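Local structure of De novo designed protein CA01 (Synthetic construct, 5E6G) at residues M26-E29 / I30-L34; Y99-L102 / F103-K106. The protein has no known biological function but is a computationally designed, single-chain bundle of five helices made to test evolution-inspired design of structurally distinct proteins. One frame throughout, in Å; residues are numbered along the deposited sequence.

Contact 1 (M26-E29 / I30-L34)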
ATOM      1  N   MET A  26      -7.576  10.476 -10.339  1.00 48.54           N
ATOM      2  CA  MET A  26      -6.363   9.928  -9.751  1.00 53.26           C
ATOM      3  C   MET A  26      -6.689   8.840  -8.741  1.00 41.97           C
ATOM      4  O   MET A  26      -6.055   7.785  -8.731  1.00 48.37           O
ATOM      5  CB  MET A  26      -5.540  11.025  -9.076  1.00 64.41           C
ATOM      6  CG  MET A  26      -4.743  11.907 -10.028  1.00 81.70           C
ATOM      7  SD  MET A  26      -3.852  11.003 -11.315  1.00 99.40           S
ATOM      8  CE  MET A  26      -3.122   9.661 -10.361  1.00 70.86           C
ATOM      9  N   ALA A  27      -7.677   9.103  -7.893  1.00 43.28           N
ATOM     10  CA  ALA A  27      -8.102   8.135  -6.893  1.00 37.32           C
ATOM     11  C   ALA A  27      -8.581   6.847  -7.555  1.00 33.77           C
ATOM     12  O   ALA A  27      -8.338   5.753  -7.050  1.00 33.98           O
ATOM     13  CB  ALA A  27      -9.198   8.721  -6.022  1.00 42.30           C
ATOM     14  N   GLU A  28      -9.257   6.984  -8.691  1.00 40.88           N
ATOM     15  CA  GLU A  28      -9.774   5.831  -9.423  1.00 43.74           C
ATOM     16  C   GLU A  28      -8.636   4.980  -9.981  1.00 39.57           C
ATOM     17  O   GLU A  28      -8.684   3.752  -9.921  1.00 39.10           O
ATOM     18  CB  GLU A  28     -10.700   6.290 -10.555  1.00 46.45           C
ATOM     19  CG  GLU A  28     -11.222   5.166 -11.447  1.00 45.86           C
ATOM     20  CD  GLU A  28     -11.992   4.108 -10.677  1.00 50.30           C
ATOM     21  OE1 GLU A  28     -12.499   4.416  -9.578  1.00 49.18           O
ATOM     22  OE2 GLU A  28     -12.091   2.966 -11.173  1.00 58.35           O
ATOM     23  N   GLU A  29      -7.615   5.638 -10.523  1.00 38.78           N
ATOM     24  CA  GLU A  29      -6.444   4.941 -11.046  1.00 46.90           C
ATOM     25  C   GLU A  29      -5.730   4.157  -9.949  1.00 46.59           C
ATOM     26  O   GLU A  29      -5.326   3.013 -10.153  1.00 41.62           O
ATOM     27  CB  GLU A  29      -5.468   5.931 -11.688  1.00 53.88           C
ATOM     28  CG  GLU A  29      -5.931   6.496 -13.021  1.00 65.49           C
ATOM     29  CD  GLU A  29      -4.954   7.506 -13.597  1.00 72.28           C
ATOM     30  OE1 GLU A  29      -3.780   7.516 -13.168  1.00 68.17           O
ATOM     31  OE2 GLU A  29      -5.360   8.294 -14.477  1.00 79.91           O
ATOM     32  N   ILE A  30      -5.578   4.784  -8.786  1.00 43.66           N
ATOM     33  CA  ILE A  30      -4.884   4.164  -7.663  1.00 38.21           C
ATOM     34  C   ILE A  30      -5.667   2.964  -7.133  1.00 34.11           C
ATOM     35  O   ILE A  30      -5.078   1.938  -6.797  1.00 36.04           O
ATOM     36  CB  ILE A  30      -4.641   5.184  -6.525  1.00 32.02           C
ATOM     37  CG1 ILE A  30      -3.676   6.272  -7.002  1.00 34.88           C
ATOM     38  CG2 ILE A  30      -4.077   4.495  -5.279  1.00 22.40           C
ATOM     39  CD1 ILE A  30      -3.530   7.444  -6.054  1.00 37.75           C
ATOM     40  N   ARG A  31      -6.990   3.092  -7.060  1.00 28.33           N
ATOM     41  CA  ARG A  31      -7.832   1.991  -6.597  1.00 29.17           C
ATOM     42  C   ARG A  31      -7.739   0.801  -7.548  1.00 35.40           C
ATOM     43  O   ARG A  31      -7.739  -0.353  -7.117  1.00 35.82           O
ATOM     44  CB  ARG A  31      -9.291   2.436  -6.464  1.00 43.41           C
ATOM     45  CG  ARG A  31      -9.575   3.305  -5.245  1.00 42.04           C
ATOM     46  CD  ARG A  31     -11.067   3.387  -4.959  1.00 38.69           C
ATOM     47  NE  ARG A  31     -11.824   3.946  -6.078  1.00 53.97           N
ATOM     48  CZ  ARG A  31     -12.106   5.237  -6.232  1.00 53.70           C
ATOM     49  NH1 ARG A  31     -11.696   6.133  -5.342  1.00 51.52           N
ATOM     50  NH2 ARG A  31     -12.804   5.638  -7.286  1.00 54.74           N
ATOM     51  N   GLN A  32      -7.667   1.092  -8.843  1.00 25.26           N
ATOM     52  CA  GLN A  32      -7.538   0.051  -9.855  1.00 35.19           C
ATOM     53  C   GLN A  32      -6.165  -0.609  -9.781  1.00 33.20           C
ATOM     54  O   GLN A  32      -6.045  -1.826  -9.908  1.00 33.91           O
ATOM     55  CB  GLN A  32      -7.772   0.634 -11.248  1.00 41.02           C
ATOM     56  CG  GLN A  32      -9.228   0.958 -11.535  1.00 45.87           C
ATOM     57  CD  GLN A  32      -9.405   1.815 -12.773  1.00 61.93           C
ATOM     58  OE1 GLN A  32      -8.431   2.246 -13.388  1.00 66.91           O
ATOM     59  NE2 GLN A  32     -10.655   2.068 -13.142  1.00 62.26           N
ATOM     60  N   ALA A  33      -5.133   0.204  -9.574  1.00 37.26           N
ATOM     61  CA  ALA A  33      -3.780  -0.310  -9.408  1.00 32.26           C
ATOM     62  C   ALA A  33      -3.698  -1.192  -8.167  1.00 33.08           C
ATOM     63  O   ALA A  33      -3.034  -2.222  -8.173  1.00 35.83           O
ATOM     64  CB  ALA A  33      -2.784   0.832  -9.315  1.00 30.69           C
ATOM     65  N   LEU A  34      -4.383  -0.784  -7.106  1.00 32.60           N
ATOM     66  CA  LEU A  34      -4.375  -1.542  -5.859  1.00 34.71           C
ATOM     67  C   LEU A  34      -5.095  -2.881  -6.008  1.00 34.12           C
ATOM     68  O   LEU A  34      -4.759  -3.849  -5.324  1.00 38.14           O
ATOM     69  CB  LEU A  34      -5.015  -0.723  -4.737  1.00 26.83           C
ATOM     70  CG  LEU A  34      -4.163   0.430  -4.200  1.00 24.99           C
ATOM     71  CD1 LEU A  34      -5.029   1.421  -3.440  1.00 22.87           C
ATOM     72  CD2 LEU A  34      -3.038  -0.095  -3.314  1.00 20.66           C
TER
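E28 reaches forward along its own helix to R31 and Q32, an i to i+3 and i to i+4 pairing on the outer side of helix 24-50, the first helix of this designed all-helical protein. The carboxylate divides its two oxygens. OE1 of E28 takes a hydrogen bond from NH2 of R31 at 2.6 Å, the short bond of a salt bridge, but a bent one, with an N-H...O angle of 134°. NH2 lies nearly on the line of the C-O bond, and the oxygen sits out of the guanidinium plane; the two flat groups are turned 64° apart, and NH2 alone of the guanidinium nitrogens bonds to the carboxylate. The other oxygen, OE2, lies 2.6 Å from NE2 of Q32, with carboxylate and amide almost perpendicular. The carboxylate reaches both neighbours because CG stands anti to the backbone N (chi1 176°) and the chain then bends at chi2, bringing the carboxylate over the next turn.

R31 folds back to meet it: a bend at chi3 turns the guanidinium toward the N-terminal end, where one face lies over A27 O and E28 CA, and NH1 comes within 3.7 Å of A27 CB. The arginine also packs on Y71 and L74 of helix 54-75, which borders this side of the bundle. Behind these polar ends runs the regular ladder from M26, A27, E28 and E29 to the amides four residues on, R31 N to A27 O among them at 3.0 Å. I30 faces the interior, touching L74, L114 and F124 from three other helices, while its CG1 rests 3.3 Å from M26 O.

Contact 2 (Y99-L102 / F103-K106); sequences YAEL and FRAK
F103 packs back against Y99, one turn earlier: F103 CD1 lies 3.8 Å from Y99 CE1, the two rings meeting obliquely. Each ring carbon CG stands trans to its backbone N (chi1 -179° in Y99, -178° in F103), which sends both rings off the same side of the helix. Their backbones are joined by the bond from F103 N to Y99 O, 2.7 Å. The OH of Y99, beside F103 CD1, hydrogen-bonds to V129 O near the C-terminal end of helix 121-130, which satisfies a buried polar group.

R104 comes next and turns the other way. Its NE gives a weak hydrogen bond to OE1 of E101 at 3.5 Å, part of a loose salt bridge; the two chains run side by side, and the carboxylate meets the edge of the guanidinium with the planes 25° apart. The stronger polar partner of R104 is Q85 OE1 of helix 80-93, hydrogen-bonded to NH1. In this five-helix bundle these turns of helix 97-115 have a buried face, where Y99 and F103 touch A66 of helix 54-75 and L91 of helix 80-93, and an outer one that carries E101.

A105 closes the E101 turn through its N to E101 O, 2.9 Å. K106 N does the same to L102 O, 3.0 Å, and the lysine's ammonium end makes a cation-pi contact with Y131.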
ATOM      1  N   TYR A  99       6.568  -1.125   9.672  1.00 18.38           N
ATOM      2  CA  TYR A  99       6.027  -1.008   8.324  1.00 31.00           C
ATOM      3  C   TYR A  99       5.186   0.265   8.220  1.00 32.91           C
ATOM      4  O   TYR A  99       5.242   0.977   7.216  1.00 27.76           O
ATOM      5  CB  TYR A  99       5.182  -2.234   7.962  1.00 29.69           C
ATOM      6  CG  TYR A  99       4.597  -2.184   6.564  1.00 28.32           C
ATOM      7  CD1 TYR A  99       3.448  -1.452   6.296  1.00 26.18           C
ATOM      8  CD2 TYR A  99       5.194  -2.870   5.513  1.00 28.78           C
ATOM      9  CE1 TYR A  99       2.913  -1.396   5.025  1.00 23.64           C
ATOM     10  CE2 TYR A  99       4.661  -2.826   4.237  1.00 18.14           C
ATOM     11  CZ  TYR A  99       3.522  -2.085   3.999  1.00 31.72           C
ATOM     12  OH  TYR A  99       2.987  -2.029   2.733  1.00 23.37           O
ATOM     13  N   ALA A 100       4.421   0.544   9.272  1.00 25.83           N
ATOM     14  CA  ALA A 100       3.507   1.682   9.299  1.00 28.11           C
ATOM     15  C   ALA A 100       4.225   3.020   9.125  1.00 21.94           C
ATOM     16  O   ALA A 100       3.755   3.889   8.389  1.00 25.00           O
ATOM     17  CB  ALA A 100       2.716   1.681  10.601  1.00 35.71           C
ATOM     18  N   GLU A 101       5.358   3.191   9.798  1.00 22.30           N
ATOM     19  CA  GLU A 101       6.097   4.446   9.713  1.00 28.74           C
ATOM     20  C   GLU A 101       6.795   4.597   8.366  1.00 20.91           C
ATOM     21  O   GLU A 101       6.860   5.699   7.817  1.00 27.40           O
ATOM     22  CB  GLU A 101       7.119   4.554  10.848  1.00 34.61           C
ATOM     23  CG  GLU A 101       6.503   4.809  12.222  1.00 53.21           C
ATOM     24  CD  GLU A 101       5.502   5.953  12.221  1.00 53.71           C
ATOM     25  OE1 GLU A 101       5.839   7.043  11.712  1.00 44.36           O
ATOM     26  OE2 GLU A 101       4.372   5.755  12.720  1.00 35.24           O
ATOM     27  N   LEU A 102       7.318   3.496   7.833  1.00 26.34           N
ATOM     28  CA  LEU A 102       7.903   3.504   6.498  1.00 22.58           C
ATOM     29  C   LEU A 102       6.823   3.817   5.472  1.00 27.49           C
ATOM     30  O   LEU A 102       7.036   4.592   4.537  1.00 25.48           O
ATOM     31  CB  LEU A 102       8.559   2.161   6.178  1.00 28.45           C
ATOM     32  CG  LEU A 102       9.875   1.839   6.885  1.00 37.65           C
ATOM     33  CD1 LEU A 102      10.307   0.417   6.559  1.00 37.07           C
ATOM     34  CD2 LEU A 102      10.961   2.829   6.495  1.00 23.54           C
ATOM     35  N   PHE A 103       5.664   3.197   5.662  1.00 22.46           N
ATOM     36  CA  PHE A 103       4.499   3.437   4.823  1.00 17.13           C
ATOM     37  C   PHE A 103       4.109   4.915   4.875  1.00 19.61           C
ATOM     38  O   PHE A 103       3.846   5.533   3.845  1.00 12.75           O
ATOM     39  CB  PHE A 103       3.339   2.545   5.283  1.00 18.54           C
ATOM     40  CG  PHE A 103       2.089   2.681   4.459  1.00 19.73           C
ATOM     41  CD1 PHE A 103       1.875   1.866   3.358  1.00 20.32           C
ATOM     42  CD2 PHE A 103       1.115   3.608   4.800  1.00 22.85           C
ATOM     43  CE1 PHE A 103       0.720   1.981   2.607  1.00 21.77           C
ATOM     44  CE2 PHE A 103      -0.040   3.726   4.052  1.00 18.91           C
ATOM     45  CZ  PHE A 103      -0.238   2.913   2.952  1.00 21.96           C
ATOM     46  N   ARG A 104       4.098   5.480   6.079  1.00 20.92           N
ATOM     47  CA  ARG A 104       3.692   6.870   6.272  1.00 23.56           C
ATOM     48  C   ARG A 104       4.670   7.846   5.625  1.00 22.17           C
ATOM     49  O   ARG A 104       4.266   8.743   4.884  1.00 24.96           O
ATOM     50  CB  ARG A 104       3.570   7.189   7.764  1.00 18.95           C
ATOM     51  CG  ARG A 104       2.901   8.528   8.052  1.00 25.81           C
ATOM     52  CD  ARG A 104       3.213   9.023   9.454  1.00 23.94           C
ATOM     53  NE  ARG A 104       2.759   8.096  10.487  1.00 28.84           N
ATOM     54  CZ  ARG A 104       1.515   8.042  10.955  1.00 32.22           C
ATOM     55  NH1 ARG A 104       0.581   8.856  10.479  1.00 27.57           N
ATOM     56  NH2 ARG A 104       1.201   7.166  11.899  1.00 47.65           N
ATOM     57  N   ALA A 105       5.955   7.673   5.919  1.00 23.20           N
ATOM     58  CA  ALA A 105       6.987   8.575   5.420  1.00 26.85           C
ATOM     59  C   ALA A 105       7.068   8.527   3.897  1.00 27.70           C
ATOM     60  O   ALA A 105       7.166   9.564   3.240  1.00 27.01           O
ATOM     61  CB  ALA A 105       8.334   8.227   6.034  1.00 24.40           C
ATOM     62  N   LYS A 106       7.023   7.321   3.341  1.00 26.34           N
ATOM     63  CA  LYS A 106       7.054   7.150   1.893  1.00 26.76           C
ATOM     64  C   LYS A 106       5.785   7.704   1.254  1.00 26.06           C
ATOM     65  O   LYS A 106       5.834   8.333   0.194  1.00 23.28           O
ATOM     66  CB  LYS A 106       7.224   5.675   1.530  1.00 25.82           C
ATOM     67  CG  LYS A 106       7.315   5.404   0.032  1.00 31.92           C
ATOM     68  CD  LYS A 106       8.502   6.120  -0.598  1.00 27.81           C
ATOM     69  CE  LYS A 106       8.675   5.729  -2.057  1.00 32.15           C
ATOM     70  NZ  LYS A 106       9.929   6.283  -2.640  1.00 49.26           N
TER

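How the contacts relate
Contacts 1 and 2 lie on opposite sides of the chain's centre, on helices 24-50 and 97-115, with centres about 19 Å apart and no touch between their nearest atoms. Both mix buried and exposed residues, and both reach helices 54-75 and 121-130. At contact 1 the local side-chain pairing is polar: a short salt bridge with a glutamine amide beside it, while the apolar residues pack on other helices. At contact 2 two aromatic rings touch within the helix on the buried side, and the salt bridge there is long and weak, on the outer side of the helix.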